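Local coordinates for uncharacterized ABC transporter solute-binding protein yclQ (Bacillus subtilis subsp. subtilis str. 168, PDB 3GFV), which binds the siderophore petrobactin, with or without iron, and its 3,4-dihydroxybenzoic acid precursor for uptake by the YclNOPQ ABC transporter, at residues I156-L170 and M284-E296. Residues are numbered along the deposited sequence; the frame is centred on the assembly and turned at random.
Sequences IDHSIADVKKTAEKL and MTQMIKEVKDGLE
From I156 and T285 at one end to A167 and L295 at the other, helices 156-170 and 284-296 run nearly parallel, their axes inclined at 24° and 9.8 Å apart at the closest. The contact ties the long helix 146-170, which spans the two lobes of this periplasmic-binding-protein fold, to the C-terminal helix. Three side chains mesh as knobs into holes. V163, slender enough to enter close to the opposing backbone, sits among I288, V291, K292 and L295, its CG2 lying 3.9 Å from K292 CA. I288 answers among I156, S159, I160 and V163: its branched CB lays CG2 beside S159 while CD1 reaches I160 CG1 at 3.7 Å, the two side chains crossing at about a right angle. L295 forks further along, CD1 against A167 CB (3.8 Å), whose small methyl admits it, and CD2 against L170 CD1. F200, from a loop, touches V163, I288 and V291. K292 rests its CB on V163 CG2, then extends toward D162, CG anti to the backbone N (chi1 175°), and bends at the last torsion. In one of two modelled D162 conformers, NZ lies 2.9 Å from D162 OD2, on its syn lone pair; NZ also meets E296 OE2 at 2.6 Å. One ammonium can thus bridge both helices, and this salt-bridge network, bordering the aliphatic core, probably offsets the repulsion between D162 OD2 and E296 OE2, 5.0 Å apart.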
loop_
_atom_site.group_PDB
_atom_site.type_symbol
_atom_site.label_atom_id
_atom_site.label_comp_id
_atom_site.label_asym_id
_atom_site.label_seq_id
_atom_site.Cartn_x
_atom_site.Cartn_y
_atom_site.Cartn_z
ATOM N N ILE A 156 -2.813 15.600 1.885
ATOM C CA ILE A 156 -1.876 14.656 1.298
ATOM C C ILE A 156 -1.148 15.264 0.079
ATOM O O ILE A 156 0.076 15.127 -0.056
ATOM C CB ILE A 156 -2.593 13.341 0.978
ATOM C CG1 ILE A 156 -2.821 12.590 2.289
ATOM C CG2 ILE A 156 -1.776 12.496 -0.009
ATOM C CD1 ILE A 156 -3.745 11.378 2.163
ATOM N N ASP A 157 -1.879 15.980 -0.774
ATOM C CA ASP A 157 -1.239 16.631 -1.921
ATOM C C ASP A 157 -0.171 17.617 -1.459
ATOM O O ASP A 157 0.896 17.727 -2.074
ATOM C CB ASP A 157 -2.260 17.343 -2.806
ATOM C CG ASP A 157 -2.993 16.392 -3.739
ATOM O OD1 ASP A 157 -2.572 15.219 -3.882
ATOM O OD2 ASP A 157 -3.990 16.829 -4.344
ATOM N N HIS A 158 -0.460 18.330 -0.376
ATOM C CA HIS A 158 0.482 19.296 0.192
ATOM C C HIS A 158 1.725 18.595 0.725
ATOM O O HIS A 158 2.847 19.084 0.552
ATOM C CB HIS A 158 -0.188 20.092 1.317
ATOM C CG HIS A 158 0.729 21.041 2.027
ATOM N ND1 HIS A 158 0.745 22.397 1.769
ATOM C CD2 HIS A 158 1.650 20.833 2.998
ATOM C CE1 HIS A 158 1.641 22.981 2.547
ATOM N NE2 HIS A 158 2.207 22.053 3.298
ATOM N N SER A 159 1.517 17.469 1.404
ATOM C CA SER A 159 2.623 16.664 1.947
ATOM C C SER A 159 3.439 16.071 0.820
ATOM O O SER A 159 4.675 16.012 0.892
ATOM C CB SER A 159 2.096 15.533 2.830
ATOM O OG SER A 159 1.455 16.060 3.985
ATOM N N ILE A 160 2.758 15.631 -0.234
ATOM C CA ILE A 160 3.460 15.089 -1.409
ATOM C C ILE A 160 4.320 16.166 -2.092
ATOM O O ILE A 160 5.479 15.912 -2.463
ATOM C CB ILE A 160 2.461 14.477 -2.417
ATOM C CG1 ILE A 160 1.943 13.130 -1.888
ATOM C CG2 ILE A 160 3.108 14.249 -3.778
ATOM C CD1 ILE A 160 0.822 12.561 -2.720
ATOM N N ALA A 161 3.758 17.363 -2.256
ATOM C CA ALA A 161 4.544 18.463 -2.835
ATOM C C ALA A 161 5.794 18.748 -2.010
ATOM O O ALA A 161 6.884 18.999 -2.562
ATOM C CB ALA A 161 3.716 19.716 -2.980
ATOM N N ASP A 162 5.643 18.712 -0.690
ATOM C CA ASP A 162 6.756 18.953 0.225
ATOM C C ASP A 162 7.870 17.887 0.119
ATOM O O ASP A 162 9.061 18.222 0.123
ATOM C CB ASP A 162 6.230 19.065 1.665
ATOM C CG ASP A 162 7.347 19.155 2.694
ATOM O OD1 ASP A 162 8.025 20.208 2.758
ATOM O OD2 ASP A 162 7.540 18.173 3.448
ATOM N N VAL A 163 7.502 16.611 0.031
ATOM C CA VAL A 163 8.526 15.570 -0.078
ATOM C C VAL A 163 9.189 15.612 -1.454
ATOM O O VAL A 163 10.400 15.411 -1.581
ATOM C CB VAL A 163 8.004 14.145 0.242
ATOM C CG1 VAL A 163 7.074 13.648 -0.847
ATOM C CG2 VAL A 163 9.197 13.158 0.411
ATOM N N LYS A 164 8.402 15.922 -2.473
ATOM C CA LYS A 164 8.928 16.018 -3.822
ATOM C C LYS A 164 9.941 17.158 -3.914
ATOM O O LYS A 164 11.006 17.002 -4.527
ATOM C CB LYS A 164 7.798 16.187 -4.837
ATOM C CG LYS A 164 8.263 16.402 -6.262
ATOM C CD LYS A 164 7.098 16.345 -7.242
ATOM C CE LYS A 164 7.394 17.208 -8.468
ATOM N NZ LYS A 164 6.976 16.553 -9.733
ATOM N N LYS A 165 9.622 18.293 -3.302
ATOM C CA LYS A 165 10.563 19.412 -3.284
ATOM C C LYS A 165 11.873 19.009 -2.589
ATOM O O LYS A 165 12.968 19.280 -3.096
ATOM C CB LYS A 165 9.938 20.669 -2.661
ATOM C CG LYS A 165 10.778 21.911 -2.865
ATOM C CD LYS A 165 9.989 23.190 -2.612
ATOM C CE LYS A 165 9.198 23.606 -3.840
ATOM N NZ LYS A 165 8.527 24.908 -3.607
ATOM N N THR A 166 11.755 18.334 -1.452
ATOM C CA THR A 166 12.913 17.832 -0.723
ATOM C C THR A 166 13.715 16.867 -1.590
ATOM O O THR A 166 14.951 16.947 -1.656
ATOM C CB THR A 166 12.466 17.102 0.560
ATOM O OG1 THR A 166 11.825 18.039 1.437
ATOM C CG2 THR A 166 13.648 16.465 1.266
ATOM N N ALA A 167 13.022 15.938 -2.242
ATOM C CA ALA A 167 13.715 14.947 -3.074
ATOM C C ALA A 167 14.493 15.631 -4.201
ATOM O O ALA A 167 15.617 15.242 -4.521
ATOM C CB ALA A 167 12.733 13.937 -3.651
ATOM N N GLU A 168 13.878 16.636 -4.813
ATOM C CA GLU A 168 14.494 17.309 -5.959
ATOM C C GLU A 168 15.640 18.234 -5.552
ATOM O O GLU A 168 16.576 18.444 -6.330
ATOM C CB GLU A 168 13.423 18.018 -6.804
ATOM C CG GLU A 168 12.535 16.990 -7.529
ATOM C CD GLU A 168 11.348 17.598 -8.274
ATOM O OE1 GLU A 168 11.081 18.806 -8.109
ATOM O OE2 GLU A 168 10.683 16.850 -9.028
ATOM N N LYS A 169 15.587 18.762 -4.331
ATOM C CA LYS A 169 16.675 19.597 -3.813
ATOM C C LYS A 169 17.998 18.858 -3.684
ATOM O O LYS A 169 19.066 19.450 -3.838
ATOM C CB LYS A 169 16.309 20.186 -2.449
ATOM C CG LYS A 169 15.721 21.578 -2.515
ATOM C CD LYS A 169 14.872 21.930 -1.294
ATOM C CE LYS A 169 14.314 23.353 -1.447
ATOM N NZ LYS A 169 13.115 23.685 -0.637
ATOM N N LEU A 170 17.926 17.565 -3.392
ATOM C CA LEU A 170 19.087 16.783 -3.008
ATOM C C LEU A 170 20.032 16.545 -4.154
ATOM O O LEU A 170 21.241 16.428 -3.936
ATOM C CB LEU A 170 18.621 15.423 -2.477
ATOM C CG LEU A 170 18.069 15.439 -1.056
ATOM C CD1 LEU A 170 17.465 14.074 -0.742
ATOM C CD2 LEU A 170 19.172 15.764 -0.058
HETATM N N MSE A 284 -0.921 6.121 3.315
HETATM C CA MSE A 284 -0.228 7.091 2.464
HETATM C C MSE A 284 0.468 8.134 3.348
HETATM O O MSE A 284 1.621 8.516 3.108
HETATM C CB MSE A 284 -1.209 7.754 1.504
HETATM C CG MSE A 284 -0.667 8.960 0.770
HETATM SE SE MSE A 284 0.843 8.578 -0.446
HETATM C CE MSE A 284 -0.114 8.051 -2.045
ATOM N N THR A 285 -0.256 8.619 4.348
ATOM C CA THR A 285 0.289 9.618 5.261
ATOM C C THR A 285 1.572 9.116 5.913
ATOM O O THR A 285 2.583 9.828 5.958
ATOM C CB THR A 285 -0.740 10.010 6.313
ATOM O OG1 THR A 285 -1.824 10.678 5.653
ATOM C CG2 THR A 285 -0.120 10.949 7.316
ATOM N N GLN A 286 1.521 7.877 6.381
ATOM C CA GLN A 286 2.679 7.243 6.981
ATOM C C GLN A 286 3.828 7.136 5.985
ATOM O O GLN A 286 4.976 7.466 6.311
ATOM C CB GLN A 286 2.331 5.843 7.482
ATOM C CG GLN A 286 3.534 5.190 8.149
ATOM C CD GLN A 286 3.294 3.742 8.508
ATOM O OE1 GLN A 286 2.267 3.383 9.097
ATOM N NE2 GLN A 286 4.251 2.901 8.156
HETATM N N MSE A 287 3.502 6.671 4.783
HETATM C CA MSE A 287 4.507 6.379 3.764
HETATM C C MSE A 287 5.233 7.647 3.348
HETATM O O MSE A 287 6.484 7.648 3.204
HETATM C CB MSE A 287 3.901 5.649 2.557
HETATM C CG MSE A 287 3.480 4.209 2.891
HETATM SE SE MSE A 287 2.114 3.547 1.660
HETATM C CE MSE A 287 3.196 3.273 0.139
ATOM N N ILE A 288 4.487 8.719 3.164
ATOM C CA ILE A 288 5.136 9.998 2.850
ATOM C C ILE A 288 6.143 10.357 3.934
ATOM O O ILE A 288 7.301 10.700 3.649
ATOM C CB ILE A 288 4.106 11.118 2.679
ATOM C CG1 ILE A 288 3.209 10.828 1.470
ATOM C CG2 ILE A 288 4.801 12.518 2.547
ATOM C CD1 ILE A 288 1.899 11.632 1.498
ATOM N N LYS A 289 5.717 10.267 5.190
ATOM C CA LYS A 289 6.562 10.674 6.306
ATOM C C LYS A 289 7.818 9.814 6.436
ATOM O O LYS A 289 8.897 10.325 6.747
ATOM C CB LYS A 289 5.777 10.649 7.619
ATOM C CG LYS A 289 6.643 10.922 8.850
ATOM C CD LYS A 289 5.868 10.747 10.158
ATOM C CE LYS A 289 6.810 10.711 11.367
ATOM N NZ LYS A 289 7.731 11.888 11.390
ATOM N N GLU A 290 7.689 8.511 6.195
ATOM C CA GLU A 290 8.872 7.659 6.221
ATOM C C GLU A 290 9.898 8.091 5.169
ATOM O O GLU A 290 11.104 8.111 5.443
ATOM C CB GLU A 290 8.522 6.186 5.966
ATOM C CG GLU A 290 7.659 5.545 7.034
ATOM C CD GLU A 290 7.360 4.095 6.671
ATOM O OE1 GLU A 290 8.252 3.269 6.839
ATOM O OE2 GLU A 290 6.254 3.792 6.196
ATOM N N VAL A 291 9.426 8.398 3.964
ATOM C CA VAL A 291 10.323 8.801 2.879
ATOM C C VAL A 291 10.957 10.172 3.183
ATOM O O VAL A 291 12.184 10.356 3.045
ATOM C CB VAL A 291 9.604 8.766 1.499
ATOM C CG1 VAL A 291 10.497 9.314 0.388
ATOM C CG2 VAL A 291 9.211 7.317 1.147
ATOM N N LYS A 292 10.122 11.102 3.622
ATOM C CA LYS A 292 10.565 12.467 3.950
ATOM C C LYS A 292 11.616 12.405 5.053
ATOM O O LYS A 292 12.678 13.025 4.949
ATOM C CB LYS A 292 9.373 13.315 4.397
ATOM C CG LYS A 292 9.731 14.740 4.886
ATOM C CD LYS A 292 8.491 15.415 5.499
ATOM C CE LYS A 292 8.834 16.612 6.389
ATOM N NZ LYS A 292 9.487 17.687 5.595
ATOM N N ASP A 293 11.323 11.645 6.108
ATOM C CA ASP A 293 12.286 11.452 7.202
ATOM C C ASP A 293 13.607 10.865 6.720
ATOM O O ASP A 293 14.677 11.307 7.134
ATOM C CB ASP A 293 11.698 10.557 8.296
ATOM C CG ASP A 293 10.707 11.286 9.168
ATOM O OD1 ASP A 293 10.520 12.518 8.983
ATOM O OD2 ASP A 293 10.101 10.622 10.040
ATOM N N GLY A 294 13.522 9.860 5.853
ATOM C CA GLY A 294 14.704 9.277 5.246
ATOM C C GLY A 294 15.492 10.327 4.489
ATOM O O GLY A 294 16.735 10.408 4.633
ATOM N N LEU A 295 14.791 11.152 3.704
ATOM C CA LEU A 295 15.479 12.113 2.818
ATOM C C LEU A 295 16.053 13.286 3.593
ATOM O O LEU A 295 16.926 14.004 3.098
ATOM C CB LEU A 295 14.550 12.635 1.716
ATOM C CG LEU A 295 14.055 11.576 0.729
ATOM C CD1 LEU A 295 13.067 12.223 -0.239
ATOM C CD2 LEU A 295 15.221 10.929 -0.018
ATOM N N GLU A 296 15.556 13.485 4.809
ATOM C CA GLU A 296 15.973 14.626 5.608
ATOM C C GLU A 296 17.077 14.286 6.605
ATOM O O GLU A 296 17.617 15.174 7.255
ATOM C CB GLU A 296 14.763 15.243 6.308
ATOM C CG GLU A 296 13.867 15.950 5.323
ATOM C CD GLU A 296 12.688 16.635 5.973
ATOM O OE1 GLU A 296 12.373 16.301 7.134
ATOM O OE2 GLU A 296 12.079 17.503 5.315
#